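Local atomic coordinates of protein her-1 (Caenorhabditis elegans, PDB entry 1SZH), a protein that dictates male development, probably acting directly in the cell signalling of sex determination, and inhibits the function of TRA-2A. Residues C27-I30 with M31-G34; C18-R21 with N22-E25. The protein carries 2 engineered substitutions. One frame throughout, in Å; residues are numbered along the deposited sequence.

Both contacts use helix 24-33: interaction 2 spans the turn that leads into it from helix 8-18, and interaction 1 covers the rest of it, from Cys-27 to the Gly-34 that ends it. Interaction 2 is a surface contact built from polar groups, with hydroxyl, amide and guanidinium ends gathered around Thr-20. Interaction 1 is partly buried. Its inward side is made of methionine, isoleucine and half-cystine, while a glutamate, a lysine and a phenylalanine lie on the exposed side. The two meet directly through the disulfide of Cys-19 in 18-21 with Cys-27 in 27-30, which ties the turn before the helix to the helix itself.

Interaction 1 (C27-I30 with M31-G34); sequences CIEI and MKFG
Cys-27 accepts the backbone N-H of Met-31 at its O, 3.1 Å from Met-31 N, in the last turns of helix 24-33, which a Schellman motif brings to an end at Gly-34. The methionine chain runs straight at first and then bends at its thioether (chi3 -88°), which turns the methyl back along the helix: Met-31 CE lies 3.3 Å from Cys-27 O and also touches the CB of that cysteine. The same side chain packs on Ala-14 and Ala-15 of helix 8-18 and on Leu-55 and Leu-59 of helix 47-59, so it lies between its own helix and these two. One residue on, Ile-28 O accepts a hydrogen bond from Lys-32 N, 2.9 Å away, while the isoleucine side chain rests on Ala-15. Glu-29 and Lys-32 run alongside each other on the exposed side, and their charged ends form a long salt bridge, OE1 to NZ 3.7 Å. The glutamate also lies beside Phe-33, its carboxylate plane turned 74° from the ring and its CD 4.0 Å from Phe-33 CE1. Glu-29 O accepts the N-H of Phe-33, and it also sits at the edge of that ring, near its plane, 3.1 Å from CD1. Ile-30 has CG1 between its backbone N and carbonyl carbon (chi1 68°), and from there CD1 crosses to Met-31 CG at 4.0 Å. In the Schellman motif Thr-35 N pairs with Ile-30 O, and Gly-34, at positive phi, gives a weak hydrogen bond from its N to Met-31 O, 3.3 Å away.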
# COMPACT_ATOMS: atom_id res chain seq x y z
N CYS A 27 13.65 8.96 4.09
CA CYS A 27 13.30 7.59 3.69
C CYS A 27 13.43 6.62 4.85
O CYS A 27 12.58 5.75 5.04
CB CYS A 27 14.17 7.16 2.51
SG CYS A 27 13.49 7.89 1.01
N ILE A 28 14.47 6.78 5.65
CA ILE A 28 14.66 5.93 6.83
C ILE A 28 13.48 6.15 7.78
O ILE A 28 12.93 5.20 8.33
CB ILE A 28 16.00 6.25 7.52
CG1 ILE A 28 17.14 5.72 6.65
CG2 ILE A 28 16.07 5.63 8.91
CD1 ILE A 28 18.51 6.26 7.02
N GLU A 29 13.07 7.42 7.93
CA GLU A 29 11.95 7.73 8.82
C GLU A 29 10.63 7.11 8.39
O GLU A 29 9.92 6.50 9.21
CB GLU A 29 11.77 9.24 8.94
CG GLU A 29 12.82 9.94 9.77
CD GLU A 29 12.23 10.60 11.01
OE1 GLU A 29 12.80 10.41 12.10
OE2 GLU A 29 11.21 11.32 10.90
N ILE A 30 10.28 7.24 7.11
CA ILE A 30 9.01 6.65 6.70
C ILE A 30 9.06 5.12 6.76
O ILE A 30 8.05 4.48 7.01
CB ILE A 30 8.55 7.17 5.31
CG1 ILE A 30 9.46 6.68 4.17
CG2 ILE A 30 8.57 8.70 5.31
CD1 ILE A 30 9.03 5.34 3.56
N MET A 31 10.24 4.53 6.61
CA MET A 31 10.30 3.08 6.75
C MET A 31 10.14 2.63 8.21
O MET A 31 9.42 1.68 8.50
CB MET A 31 11.62 2.53 6.18
CG MET A 31 11.61 2.51 4.65
SD MET A 31 13.09 1.74 3.94
CE MET A 31 14.18 3.16 3.85
N LYS A 32 10.80 3.33 9.13
CA LYS A 32 10.71 2.91 10.54
C LYS A 32 9.34 3.19 11.13
O LYS A 32 8.90 2.46 12.01
CB LYS A 32 11.83 3.55 11.39
CG LYS A 32 11.59 4.98 11.84
CD LYS A 32 12.86 5.52 12.59
CE LYS A 32 12.54 6.76 13.40
NZ LYS A 32 13.77 7.34 14.01
N PHE A 33 8.67 4.22 10.63
CA PHE A 33 7.33 4.56 11.12
C PHE A 33 6.25 3.84 10.34
O PHE A 33 5.10 3.79 10.77
CB PHE A 33 7.08 6.08 11.04
CG PHE A 33 7.73 6.86 12.14
CD1 PHE A 33 8.81 7.70 11.89
CD2 PHE A 33 7.23 6.79 13.43
CE1 PHE A 33 9.40 8.44 12.93
CE2 PHE A 33 7.80 7.52 14.46
CZ PHE A 33 8.89 8.35 14.20
N GLY A 34 6.60 3.25 9.20
CA GLY A 34 5.60 2.55 8.43
C GLY A 34 4.58 3.50 7.80
O GLY A 34 3.38 3.29 7.94

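Interaction 2 (C18-R21 with N22-E25)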
# COMPACT_ATOMS: atom_id res chain seq x y z
N CYS A 18 17.68 3.56 -2.94
CA CYS A 18 16.47 4.10 -3.54
C CYS A 18 16.19 5.59 -3.45
O CYS A 18 15.43 6.10 -4.26
CB CYS A 18 15.28 3.37 -2.93
SG CYS A 18 15.37 1.56 -3.07
N CYS A 19 16.74 6.25 -2.44
CA CYS A 19 16.52 7.67 -2.22
C CYS A 19 17.76 8.51 -2.51
O CYS A 19 18.88 8.00 -2.44
CB CYS A 19 16.09 7.86 -0.76
SG CYS A 19 14.66 6.78 -0.51
N THR A 20 17.56 9.79 -2.84
CA THR A 20 18.67 10.70 -3.11
C THR A 20 19.41 10.97 -1.81
O THR A 20 18.87 10.73 -0.72
CB THR A 20 18.19 12.03 -3.67
OG1 THR A 20 17.35 12.68 -2.70
CG2 THR A 20 17.40 11.81 -4.97
N ARG A 21 20.63 11.48 -1.89
CA ARG A 21 21.41 11.75 -0.69
C ARG A 21 20.70 12.64 0.32
O ARG A 21 20.75 12.38 1.52
CB ARG A 21 22.75 12.39 -1.04
CG ARG A 21 23.63 11.55 -1.94
CD ARG A 21 24.16 10.34 -1.21
NE ARG A 21 25.02 9.51 -2.09
CZ ARG A 21 25.62 8.40 -1.68
NH1 ARG A 21 25.47 7.95 -0.43
NH2 ARG A 21 26.37 7.76 -2.54
N ASN A 22 20.05 13.69 -0.15
CA ASN A 22 19.39 14.61 0.76
C ASN A 22 18.10 14.06 1.37
O ASN A 22 17.59 14.62 2.34
CB ASN A 22 19.11 15.94 0.06
CG ASN A 22 18.03 15.83 -1.00
OD1 ASN A 22 18.10 14.97 -1.89
ND2 ASN A 22 17.03 16.70 -0.92
N ARG A 23 17.59 12.97 0.81
CA ARG A 23 16.34 12.40 1.31
C ARG A 23 16.54 11.09 2.07
O ARG A 23 15.57 10.40 2.40
CB ARG A 23 15.36 12.20 0.15
CG ARG A 23 14.93 13.49 -0.51
CD ARG A 23 13.95 13.20 -1.61
NE ARG A 23 13.42 14.39 -2.26
CZ ARG A 23 13.99 15.02 -3.29
NH1 ARG A 23 15.13 14.57 -3.80
NH2 ARG A 23 13.39 16.07 -3.83
N GLN A 24 17.78 10.73 2.35
CA GLN A 24 18.06 9.50 3.07
C GLN A 24 17.36 9.40 4.41
O GLN A 24 16.73 8.38 4.73
CB GLN A 24 19.56 9.37 3.33
CG GLN A 24 20.37 9.17 2.11
CD GLN A 24 20.06 7.85 1.48
OE1 GLN A 24 20.27 6.80 2.10
NE2 GLN A 24 19.54 7.88 0.26
N GLU A 25 17.51 10.44 5.22
CA GLU A 25 16.92 10.46 6.55
C GLU A 25 15.42 10.35 6.48
O GLU A 25 14.81 9.66 7.29
CB GLU A 25 17.31 11.74 7.30
CG GLU A 25 18.72 11.72 7.85
CD GLU A 25 18.86 10.89 9.11
OE1 GLU A 25 18.60 9.67 9.07
OE2 GLU A 25 19.23 11.46 10.16
O HOH W 1 19.41 12.61 4.45
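Arg-23 lays its side chain past the hydroxyl of Thr-20: CB, CG and CD each come near Thr-20 OG1, with CG closest of the three at 3.4 Å. The chain is extended from CG to NE, and this carries the guanidinium to the carbonyls of Cys-39 and Gly-40. There NE makes a weak hydrogen bond to Cys-39 O and NH2 a hydrogen bond to Gly-40 O, and the group forms a cation-pi contact with Tyr-41. NH1 comes back to Thr-20 OG1 at 3.1 Å, with the oxygen near the guanidinium plane at its edge. OG1 in turn donates to Asn-22 OD1, a short bond of 2.5 Å, so the hydroxyl both receives and gives. Behind these side chains the backbone forms a type I beta turn over Thr-20 to Arg-23, closed by Arg-23 N to Thr-20 O at 3.0 Å, and Arg-23 is the N-cap residue of helix 24-33. Gln-24 NE2 also bonds Thr-20 O, at 3.1 Å and with an N-H...O angle of 166°, reaching it from the carbonyl face opposite to Arg-23 N; NE2 is also hydrogen-bonded to Ala-15 O of helix 8-18. Further along, a water donates to Arg-21 O and accepts from Glu-25 N, 3.0 Å from the water oxygen.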